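PDB 4R1D: Alpha/beta hydrolase from Pseudomonas aeruginosa PAO1, which probably acts as a lipase effector (Tle4) of the H2 type VI secretion system, held in check by its partner protein Tli4. Local coordinates for residues G307-A310 and G311-T314; N460-E463 and N464-N468; A90-T93 and W94-G98; G532-H535 and Q536-Y539. All coordinates share one frame; numbering follows the deposited sequence.

In the fold
Contact 1 is a helix N-cap, contact 2 a loop reversal, contact 3 a helix C-terminal end and contact 4 a beta turn. Contact 1 touches contact 2, where E463 and N464 meet the helix start through bonds such as A310 N to E463 O (2.8 Å), and it touches contact 3 by packing of G307 N on W94 CZ2 (3.7 Å). Contact 4 stands apart, its centre about 24 Å from that of contact 1 and its nearest atoms about 12 Å away. It carries H535, which bonds S256 and D497 in what is probably the catalytic triad. Contact 3 also meets the partner protein, and all four lie away from the calcium site.

Contact 1 of 4, residues G307-A310 and G311-T314; sequences GRNA and GEVT
N309 and E312 meet in a helix N-cap, where the loop that follows helix 289-296 turns into helix 310-317 of this alpha/beta hydrolase. The amide oxygen N309 OD1 accepts from E312 N at 3.1 Å, with the donor nearly in line with the amide C=O. A chi1 of 59° makes this possible, because it places CG between the backbone N and the carbonyl carbon and so brings the amide over the first helical turn. G311 N, in that same turn, donates to E463 OE1 of the loop 460-463. Regular helix bonds start at once: V313 N donates to N309 O at 3.2 Å and T314 N to A310 O at 2.8 Å. E312 meanwhile returns toward the loop, crossing the asparagine side chain at about a right angle, with its CG 3.4 Å from N309 OD1. Its CB lies 3.6 Å from G307 CA, close packing at a residue whose backbone angles call for glycine. The carboxylate then takes up the loop backbone just ahead of the cap: R308 N donates to E312 OE1 at 2.8 Å, almost straight (169°), arriving on the anti side and 29° out of the carboxylate plane.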
loop_
_atom_site.group_PDB
_atom_site.type_symbol
_atom_site.label_atom_id
_atom_site.label_comp_id
_atom_site.label_asym_id
_atom_site.label_seq_id
_atom_site.Cartn_x
_atom_site.Cartn_y
_atom_site.Cartn_z
ATOM N N GLY A 307 11.116 -3.783 2.704
ATOM C CA GLY A 307 12.557 -3.714 2.554
ATOM C C GLY A 307 13.310 -4.434 3.655
ATOM O O GLY A 307 12.752 -4.733 4.713
ATOM N N ARG A 308 14.587 -4.708 3.389
ATOM C CA ARG A 308 15.420 -5.474 4.315
ATOM C C ARG A 308 16.461 -4.611 5.017
ATOM O O ARG A 308 17.275 -5.119 5.789
ATOM C CB ARG A 308 16.130 -6.594 3.570
ATOM C CG ARG A 308 15.189 -7.614 2.994
ATOM C CD ARG A 308 14.372 -8.260 4.089
ATOM N NE ARG A 308 13.574 -9.353 3.556
ATOM C CZ ARG A 308 12.679 -10.032 4.258
ATOM N NH1 ARG A 308 12.465 -9.729 5.532
ATOM N NH2 ARG A 308 12.002 -11.012 3.677
ATOM N N ASN A 309 16.447 -3.321 4.730
ATOM C CA ASN A 309 17.265 -2.364 5.473
ATOM C C ASN A 309 16.591 -0.999 5.460
ATOM O O ASN A 309 15.523 -0.808 4.840
ATOM C CB ASN A 309 18.715 -2.301 4.945
ATOM C CG ASN A 309 18.797 -1.904 3.479
ATOM O OD1 ASN A 309 18.042 -1.066 3.008
ATOM N ND2 ASN A 309 19.738 -2.506 2.752
ATOM N N ALA A 310 17.195 -0.056 6.169
ATOM C CA ALA A 310 16.638 1.280 6.312
ATOM C C ALA A 310 16.298 1.928 4.975
ATOM O O ALA A 310 15.204 2.461 4.799
ATOM C CB ALA A 310 17.617 2.165 7.077
ATOM N N GLY A 311 17.250 1.909 4.047
ATOM C CA GLY A 311 17.101 2.630 2.795
ATOM C C GLY A 311 15.941 2.090 1.976
ATOM O O GLY A 311 15.225 2.852 1.324
ATOM N N GLU A 312 15.768 0.774 1.985
ATOM C CA GLU A 312 14.692 0.155 1.209
ATOM C C GLU A 312 13.323 0.520 1.762
ATOM O O GLU A 312 12.418 0.890 1.023
ATOM C CB GLU A 312 14.869 -1.365 1.168
ATOM C CG GLU A 312 16.062 -1.756 0.304
ATOM C CD GLU A 312 16.269 -3.253 0.179
ATOM O OE1 GLU A 312 15.541 -4.036 0.816
ATOM O OE2 GLU A 312 17.201 -3.645 -0.547
ATOM N N VAL A 313 13.172 0.430 3.074
ATOM C CA VAL A 313 11.882 0.730 3.674
ATOM C C VAL A 313 11.601 2.210 3.572
ATOM O O VAL A 313 10.500 2.622 3.222
ATOM C CB VAL A 313 11.850 0.328 5.153
ATOM C CG1 VAL A 313 10.516 0.754 5.779
ATOM C CG2 VAL A 313 12.058 -1.171 5.293
ATOM N N THR A 314 12.607 3.018 3.892
ATOM C CA THR A 314 12.433 4.460 3.918
ATOM C C THR A 314 12.052 5.013 2.542
ATOM O O THR A 314 11.240 5.920 2.449
ATOM C CB THR A 314 13.706 5.141 4.453
ATOM O OG1 THR A 314 13.876 4.779 5.833
ATOM C CG2 THR A 314 13.593 6.651 4.343
#

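Contact 2 of 4, residues N460-E463 and N464-N468; sequences NDDE and NGTYN
D462 and T466 hold a chain reversal together through paired hydrogen bonds. D462 N donates to T466 O at 2.9 Å, while T466 N returns a bond to D462 OD1 at 3.1 Å. That same oxygen also accepts from N464 N at 2.8 Å, and the two donors come from opposite faces of the carboxylate plane, so one atom is gripped from above and below. The chi1 of D462 (71°) turns its carboxylate inward over the bend.

Apolar contact comes from D461 and Y467. The methylene carbon D461 CB sits squarely over one face of the tyrosine ring, 3.6 Å from its centroid, a CH-pi contact only 4° off the ring normal. Beyond it the carboxylate of D461 forms a salt bridge with R295 and accepts from Q382.

Water completes the set: one molecule donates to both N460 O and Y467 O, and another joins D462 O to N464 OD1, while N464 ND2 donates to C296 O.

Two side-chain turns flank the reversal. D461 OD1 accepts from E463 N at 2.7 Å, an Asx turn. T466 OG1, also hydrogen-bonded to T477 OG1, accepts from N468 N at 3.1 Å, an ST turn. Asx turn, reversal and ST turn all lie within the long loop between helix 450-453 and strand 477-479.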
loop_
_atom_site.group_PDB
_atom_site.type_symbol
_atom_site.label_atom_id
_atom_site.label_comp_id
_atom_site.label_asym_id
_atom_site.label_seq_id
_atom_site.Cartn_x
_atom_site.Cartn_y
_atom_site.Cartn_z
ATOM N N ASN A 460 27.842 6.986 10.257
ATOM C CA ASN A 460 26.644 6.382 9.699
ATOM C C ASN A 460 26.413 4.986 10.274
ATOM O O ASN A 460 27.352 4.305 10.681
ATOM C CB ASN A 460 26.749 6.322 8.175
ATOM C CG ASN A 460 26.750 7.705 7.533
ATOM O OD1 ASN A 460 26.336 8.692 8.147
ATOM N ND2 ASN A 460 27.211 7.779 6.288
ATOM N N ASP A 461 25.157 4.564 10.334
ATOM C CA ASP A 461 24.864 3.223 10.808
ATOM C C ASP A 461 24.939 2.236 9.639
ATOM O O ASP A 461 25.293 2.621 8.520
ATOM C CB ASP A 461 23.516 3.184 11.535
ATOM C CG ASP A 461 22.333 3.416 10.606
ATOM O OD1 ASP A 461 22.463 3.176 9.391
ATOM O OD2 ASP A 461 21.264 3.819 11.101
ATOM N N ASP A 462 24.626 0.974 9.897
ATOM C CA ASP A 462 24.683 -0.045 8.848
ATOM C C ASP A 462 23.309 -0.276 8.220
ATOM O O ASP A 462 23.097 -1.266 7.517
ATOM C CB ASP A 462 25.234 -1.358 9.403
ATOM C CG ASP A 462 24.258 -2.056 10.331
ATOM O OD1 ASP A 462 23.288 -1.410 10.795
ATOM O OD2 ASP A 462 24.472 -3.251 10.609
ATOM N N GLU A 463 22.385 0.638 8.500
ATOM C CA GLU A 463 21.015 0.557 7.992
ATOM C C GLU A 463 20.280 -0.689 8.460
ATOM O O GLU A 463 19.210 -1.011 7.942
ATOM C CB GLU A 463 20.984 0.676 6.455
ATOM C CG GLU A 463 21.351 2.077 5.973
ATOM C CD GLU A 463 21.117 2.300 4.492
ATOM O OE1 GLU A 463 20.201 1.668 3.920
ATOM O OE2 GLU A 463 21.849 3.120 3.901
ATOM N N ASN A 464 20.843 -1.370 9.463
ATOM C CA ASN A 464 20.245 -2.582 10.007
ATOM C C ASN A 464 20.241 -2.599 11.549
ATOM O O ASN A 464 19.944 -3.620 12.161
ATOM C CB ASN A 464 20.946 -3.844 9.459
ATOM C CG ASN A 464 20.524 -4.194 8.020
ATOM O OD1 ASN A 464 21.364 -4.419 7.151
ATOM N ND2 ASN A 464 19.216 -4.262 7.779
ATOM N N GLY A 465 20.561 -1.468 12.170
ATOM C CA GLY A 465 20.352 -1.334 13.600
ATOM C C GLY A 465 21.573 -0.973 14.431
ATOM O O GLY A 465 21.457 -0.821 15.643
ATOM N N THR A 466 22.735 -0.829 13.807
ATOM C CA THR A 466 23.920 -0.486 14.601
ATOM C C THR A 466 24.875 0.513 13.958
ATOM O O THR A 466 25.045 0.547 12.733
ATOM C CB THR A 466 24.704 -1.751 15.048
ATOM O OG1 THR A 466 25.582 -1.415 16.137
ATOM C CG2 THR A 466 25.509 -2.334 13.881
ATOM N N TYR A 467 25.480 1.338 14.815
ATOM C CA TYR A 467 26.561 2.238 14.437
ATOM C C TYR A 467 27.938 1.585 14.652
ATOM O O TYR A 467 28.959 2.136 14.256
ATOM C CB TYR A 467 26.468 3.544 15.239
ATOM C CG TYR A 467 25.399 4.486 14.730
ATOM C CD1 TYR A 467 25.706 5.477 13.813
ATOM C CD2 TYR A 467 24.087 4.368 15.152
ATOM C CE1 TYR A 467 24.733 6.336 13.329
ATOM C CE2 TYR A 467 23.100 5.233 14.681
ATOM C CZ TYR A 467 23.427 6.201 13.770
ATOM O OH TYR A 467 22.449 7.047 13.298
ATOM N N ASN A 468 27.963 0.425 15.300
ATOM C CA ASN A 468 29.216 -0.321 15.447
ATOM C C ASN A 468 29.694 -0.786 14.090
ATOM O O ASN A 468 28.899 -1.231 13.265
ATOM C CB ASN A 468 29.035 -1.530 16.358
ATOM C CG ASN A 468 28.787 -1.139 17.790
ATOM O OD1 ASN A 468 29.350 -0.168 18.273
ATOM N ND2 ASN A 468 27.944 -1.896 18.477
HETATM O O HOH W 1 29.230 4.301 12.743
HETATM O O HOH W 2 20.105 1.240 11.780
HETATM O O HOH W 3 22.950 -4.762 12.437
HETATM O O HOH W 4 23.999 -4.043 7.106
#

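Contact 3 of 4, residues A90-T93 and W94-G98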
loop_
_atom_site.group_PDB
_atom_site.type_symbol
_atom_site.label_atom_id
_atom_site.label_comp_id
_atom_site.label_asym_id
_atom_site.label_seq_id
_atom_site.Cartn_x
_atom_site.Cartn_y
_atom_site.Cartn_z
ATOM N N ALA A 90 5.537 -13.259 -5.280
ATOM C CA ALA A 90 6.494 -12.402 -4.589
ATOM C C ALA A 90 7.673 -12.077 -5.489
ATOM O O ALA A 90 8.236 -10.981 -5.441
ATOM C CB ALA A 90 6.974 -13.057 -3.305
ATOM N N LEU A 91 8.068 -13.041 -6.304
ATOM C CA LEU A 91 9.172 -12.801 -7.229
ATOM C C LEU A 91 8.787 -11.684 -8.209
ATOM O O LEU A 91 9.528 -10.710 -8.401
ATOM C CB LEU A 91 9.526 -14.097 -7.962
ATOM C CG LEU A 91 10.524 -13.966 -9.112
ATOM C CD1 LEU A 91 11.863 -13.438 -8.597
ATOM C CD2 LEU A 91 10.694 -15.319 -9.798
ATOM N N TRP A 92 7.613 -11.823 -8.813
ATOM C CA TRP A 92 7.150 -10.918 -9.859
ATOM C C TRP A 92 6.832 -9.514 -9.361
ATOM O O TRP A 92 7.074 -8.528 -10.058
ATOM C CB TRP A 92 5.897 -11.496 -10.496
ATOM C CG TRP A 92 5.251 -10.623 -11.520
ATOM C CD1 TRP A 92 4.034 -10.026 -11.422
ATOM C CD2 TRP A 92 5.777 -10.257 -12.804
ATOM N NE1 TRP A 92 3.759 -9.315 -12.565
ATOM C CE2 TRP A 92 4.814 -9.436 -13.428
ATOM C CE3 TRP A 92 6.967 -10.536 -13.482
ATOM C CZ2 TRP A 92 4.996 -8.899 -14.703
ATOM C CZ3 TRP A 92 7.152 -9.997 -14.748
ATOM C CH2 TRP A 92 6.169 -9.190 -15.346
ATOM N N THR A 93 6.246 -9.423 -8.169
ATOM C CA THR A 93 5.847 -8.119 -7.655
ATOM C C THR A 93 6.964 -7.415 -6.890
ATOM O O THR A 93 6.953 -6.192 -6.773
ATOM C CB THR A 93 4.625 -8.213 -6.716
ATOM O OG1 THR A 93 4.923 -9.098 -5.630
ATOM C CG2 THR A 93 3.405 -8.702 -7.481
ATOM N N TRP A 94 7.929 -8.165 -6.374
ATOM C CA TRP A 94 8.846 -7.566 -5.409
ATOM C C TRP A 94 10.324 -7.914 -5.594
ATOM O O TRP A 94 11.168 -7.027 -5.760
ATOM C CB TRP A 94 8.379 -7.923 -3.989
ATOM C CG TRP A 94 9.177 -7.295 -2.903
ATOM C CD1 TRP A 94 10.085 -7.906 -2.101
ATOM C CD2 TRP A 94 9.128 -5.921 -2.484
ATOM N NE1 TRP A 94 10.622 -7.003 -1.211
ATOM C CE2 TRP A 94 10.038 -5.782 -1.413
ATOM C CE3 TRP A 94 8.394 -4.807 -2.894
ATOM C CZ2 TRP A 94 10.244 -4.569 -0.763
ATOM C CZ3 TRP A 94 8.600 -3.600 -2.241
ATOM C CH2 TRP A 94 9.522 -3.497 -1.189
ATOM N N ALA A 95 10.631 -9.201 -5.548
ATOM C CA ALA A 95 12.009 -9.657 -5.547
ATOM C C ALA A 95 12.822 -9.146 -6.736
ATOM O O ALA A 95 13.990 -8.792 -6.567
ATOM C CB ALA A 95 12.069 -11.179 -5.462
ATOM N N TRP A 96 12.226 -9.098 -7.927
ATOM C CA TRP A 96 12.990 -8.674 -9.111
ATOM C C TRP A 96 12.970 -7.171 -9.348
ATOM O O TRP A 96 13.636 -6.678 -10.268
ATOM C CB TRP A 96 12.528 -9.409 -10.385
ATOM C CG TRP A 96 11.384 -8.775 -11.157
ATOM C CD1 TRP A 96 10.075 -8.695 -10.772
ATOM C CD2 TRP A 96 11.443 -8.200 -12.479
ATOM N NE1 TRP A 96 9.326 -8.087 -11.753
ATOM C CE2 TRP A 96 10.140 -7.782 -12.812
ATOM C CE3 TRP A 96 12.471 -8.000 -13.408
ATOM C CZ2 TRP A 96 9.835 -7.166 -14.034
ATOM C CZ3 TRP A 96 12.165 -7.385 -14.628
ATOM C CH2 TRP A 96 10.860 -6.973 -14.923
ATOM N N ARG A 97 12.209 -6.454 -8.522
ATOM C CA ARG A 97 12.130 -4.996 -8.623
ATOM C C ARG A 97 13.294 -4.358 -7.881
ATOM O O ARG A 97 13.421 -4.543 -6.668
ATOM C CB ARG A 97 10.834 -4.492 -7.984
ATOM C CG ARG A 97 9.558 -5.172 -8.489
ATOM C CD ARG A 97 9.200 -4.699 -9.876
ATOM N NE ARG A 97 7.861 -5.136 -10.275
ATOM C CZ ARG A 97 7.398 -5.053 -11.521
ATOM N NH1 ARG A 97 8.167 -4.541 -12.481
ATOM N NH2 ARG A 97 6.161 -5.459 -11.803
ATOM N N GLY A 98 14.117 -3.599 -8.603
ATOM C CA GLY A 98 15.196 -2.835 -7.985
ATOM C C GLY A 98 14.670 -1.715 -7.095
ATOM O O GLY A 98 13.501 -1.350 -7.170
#
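Near its C-terminal end helix 84-95 widens into a pi-type turn, and the contact of A90 and L91 with W94, A95 and W96 is where this happens. A90 O receives two bonds, one from W94 N four residues on and one from A95 N five residues on, both at 3.0 Å. W94 N stands well above the carbonyl plane, while A95 N is only slightly tilted from it. The five-residue spacing repeats one step later, as W96 N donates to L91 O at 3.2 Å, in the carbonyl plane.

Side chains from beyond the helix end fold back on it. The indoles of W92 and W96 run side by side and point the same way, with planes 15° apart but slid so far that they barely overlap; the centroids of the W92 six-membered and W96 five-membered rings are 5.2 Å apart. W96 CG lies between its backbone N and carbonyl carbon (chi1 88°), which turns the pyrrole edge back to the helix, where NE1 makes a weak bond to W92 O at 2.9 Å. W96 NE1 also lies over one face of the R97 guanidinium, and R97 CG rests 3.3 Å from T93 O. L91 CD1 adds an apolar touch to A95 CB at 3.9 Å.

The turn sits at a protein interface as well as inside the fold. R97 forms a salt bridge with E179 of the partner chain, probably Tli4, whose M242 packs on W96, while R102 of helix 99-105 lies against W94 and R97.

Contact 4 of 4, residues G532-H535 and Q536-Y539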
loop_
_atom_site.group_PDB
_atom_site.type_symbol
_atom_site.label_atom_id
_atom_site.label_comp_id
_atom_site.label_asym_id
_atom_site.label_seq_id
_atom_site.Cartn_x
_atom_site.Cartn_y
_atom_site.Cartn_z
ATOM N N GLY A 532 -1.244 -14.955 22.993
ATOM C CA GLY A 532 -1.876 -13.975 22.119
ATOM C C GLY A 532 -1.439 -14.176 20.683
ATOM O O GLY A 532 -0.319 -14.607 20.421
ATOM N N TYR A 533 -2.329 -13.866 19.746
ATOM C CA TYR A 533 -2.070 -14.104 18.336
ATOM C C TYR A 533 -1.130 -13.062 17.743
ATOM O O TYR A 533 -0.885 -12.017 18.340
ATOM C CB TYR A 533 -3.390 -14.148 17.550
ATOM C CG TYR A 533 -4.396 -13.107 17.997
ATOM C CD1 TYR A 533 -4.239 -11.764 17.649
ATOM C CD2 TYR A 533 -5.499 -13.460 18.762
ATOM C CE1 TYR A 533 -5.161 -10.796 18.060
ATOM C CE2 TYR A 533 -6.424 -12.510 19.174
ATOM C CZ TYR A 533 -6.248 -11.178 18.829
ATOM O OH TYR A 533 -7.159 -10.236 19.243
ATOM N N GLU A 534 -0.601 -13.374 16.565
ATOM C CA GLU A 534 0.245 -12.468 15.812
ATOM C C GLU A 534 -0.635 -11.601 14.913
ATOM O O GLU A 534 -1.688 -12.034 14.457
ATOM C CB GLU A 534 1.240 -13.286 14.976
ATOM C CG GLU A 534 2.200 -12.473 14.108
ATOM C CD GLU A 534 1.607 -12.093 12.764
ATOM O OE1 GLU A 534 0.844 -12.903 12.193
ATOM O OE2 GLU A 534 1.890 -10.971 12.288
ATOM N N HIS A 535 -0.196 -10.371 14.681
ATOM C CA HIS A 535 -0.970 -9.364 13.957
ATOM C C HIS A 535 -1.517 -9.813 12.597
ATOM O O HIS A 535 -2.716 -9.729 12.335
ATOM C CB HIS A 535 -0.116 -8.102 13.769
ATOM C CG HIS A 535 -0.858 -6.938 13.189
ATOM N ND1 HIS A 535 -1.675 -6.127 13.948
ATOM C CD2 HIS A 535 -0.894 -6.434 11.929
ATOM C CE1 HIS A 535 -2.193 -5.182 13.182
ATOM N NE2 HIS A 535 -1.731 -5.343 11.952
ATOM N N GLN A 536 -0.625 -10.267 11.729
ATOM C CA GLN A 536 -0.970 -10.504 10.345
ATOM C C GLN A 536 -2.021 -11.590 10.239
ATOM O O GLN A 536 -2.913 -11.523 9.390
ATOM C CB GLN A 536 0.256 -10.945 9.567
ATOM C CG GLN A 536 -0.064 -11.245 8.123
ATOM C CD GLN A 536 -0.414 -9.991 7.369
ATOM O OE1 GLN A 536 -1.592 -9.670 7.166
ATOM N NE2 GLN A 536 0.614 -9.256 6.953
ATOM N N GLU A 537 -1.912 -12.578 11.119
ATOM C CA GLU A 537 -2.783 -13.743 11.075
ATOM C C GLU A 537 -3.883 -13.698 12.135
ATOM O O GLU A 537 -4.495 -14.714 12.416
ATOM C CB GLU A 537 -1.958 -15.020 11.276
ATOM C CG GLU A 537 -0.892 -15.255 10.221
ATOM C CD GLU A 537 -1.483 -15.478 8.848
ATOM O OE1 GLU A 537 -2.536 -16.136 8.762
ATOM O OE2 GLU A 537 -0.911 -14.992 7.849
ATOM N N SER A 538 -4.124 -12.534 12.731
ATOM C CA SER A 538 -5.051 -12.460 13.874
ATOM C C SER A 538 -6.437 -13.064 13.595
ATOM O O SER A 538 -7.026 -13.714 14.467
ATOM C CB SER A 538 -5.156 -11.023 14.429
ATOM O OG SER A 538 -5.752 -10.116 13.507
ATOM N N TYR A 539 -6.964 -12.862 12.391
ATOM C CA TYR A 539 -8.317 -13.324 12.103
ATOM C C TYR A 539 -8.374 -14.822 11.872
ATOM O O TYR A 539 -9.445 -15.382 11.650
ATOM C CB TYR A 539 -8.945 -12.562 10.930
ATOM C CG TYR A 539 -9.734 -11.357 11.376
ATOM C CD1 TYR A 539 -10.734 -11.478 12.356
ATOM C CD2 TYR A 539 -9.485 -10.104 10.846
ATOM C CE1 TYR A 539 -11.460 -10.392 12.765
ATOM C CE2 TYR A 539 -10.209 -8.992 11.267
ATOM C CZ TYR A 539 -11.196 -9.149 12.229
ATOM O OH TYR A 539 -11.919 -8.058 12.639
#
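E534 OE2 accepts from Q536 N at 2.7 Å, a nearly straight bond (168°) that holds the amide of the second residue of the type I beta turn from H535 to S538. The second oxygen of the same carboxylate, E534 OE1, takes E537 N at 3.0 Å, so one side chain ties down two successive amides. Both donors lie out of the carboxylate plane, OE2 being met 48° from it. A bend at chi2 (-85°) folds the chain back over the turn; beyond it the carboxylate lies beside Q536, with OE2 3.2 Å from Q536 CB. E537 leads its own carboxylate away, to a hydrogen bond with Q303.

The turn closes through the backbone, S538 N donating to H535 O at 3.2 Å from well above the carbonyl plane. H535 opens the turn, and its ring reaches what is probably the active site: NE2 is hydrogen-bonded to S256 OG and ND1 to D497 OD2. S256 directly follows strand 250-255, so the Ser-His-Asp arrangement is that of an alpha/beta hydrolase catalytic triad, and the three residues are probably the catalytic ones. The loop itself lies between strand 515-519 and helix 542-556, and E534 holds the two amides that follow H535 and so probably helps to position it.

Y533 closes the far side of the turn. Its hydroxyl is bonded to H519, S538 O lies over one face of its ring, and the ring carbon Y533 CD1 packs 3.4 Å from S538 CB.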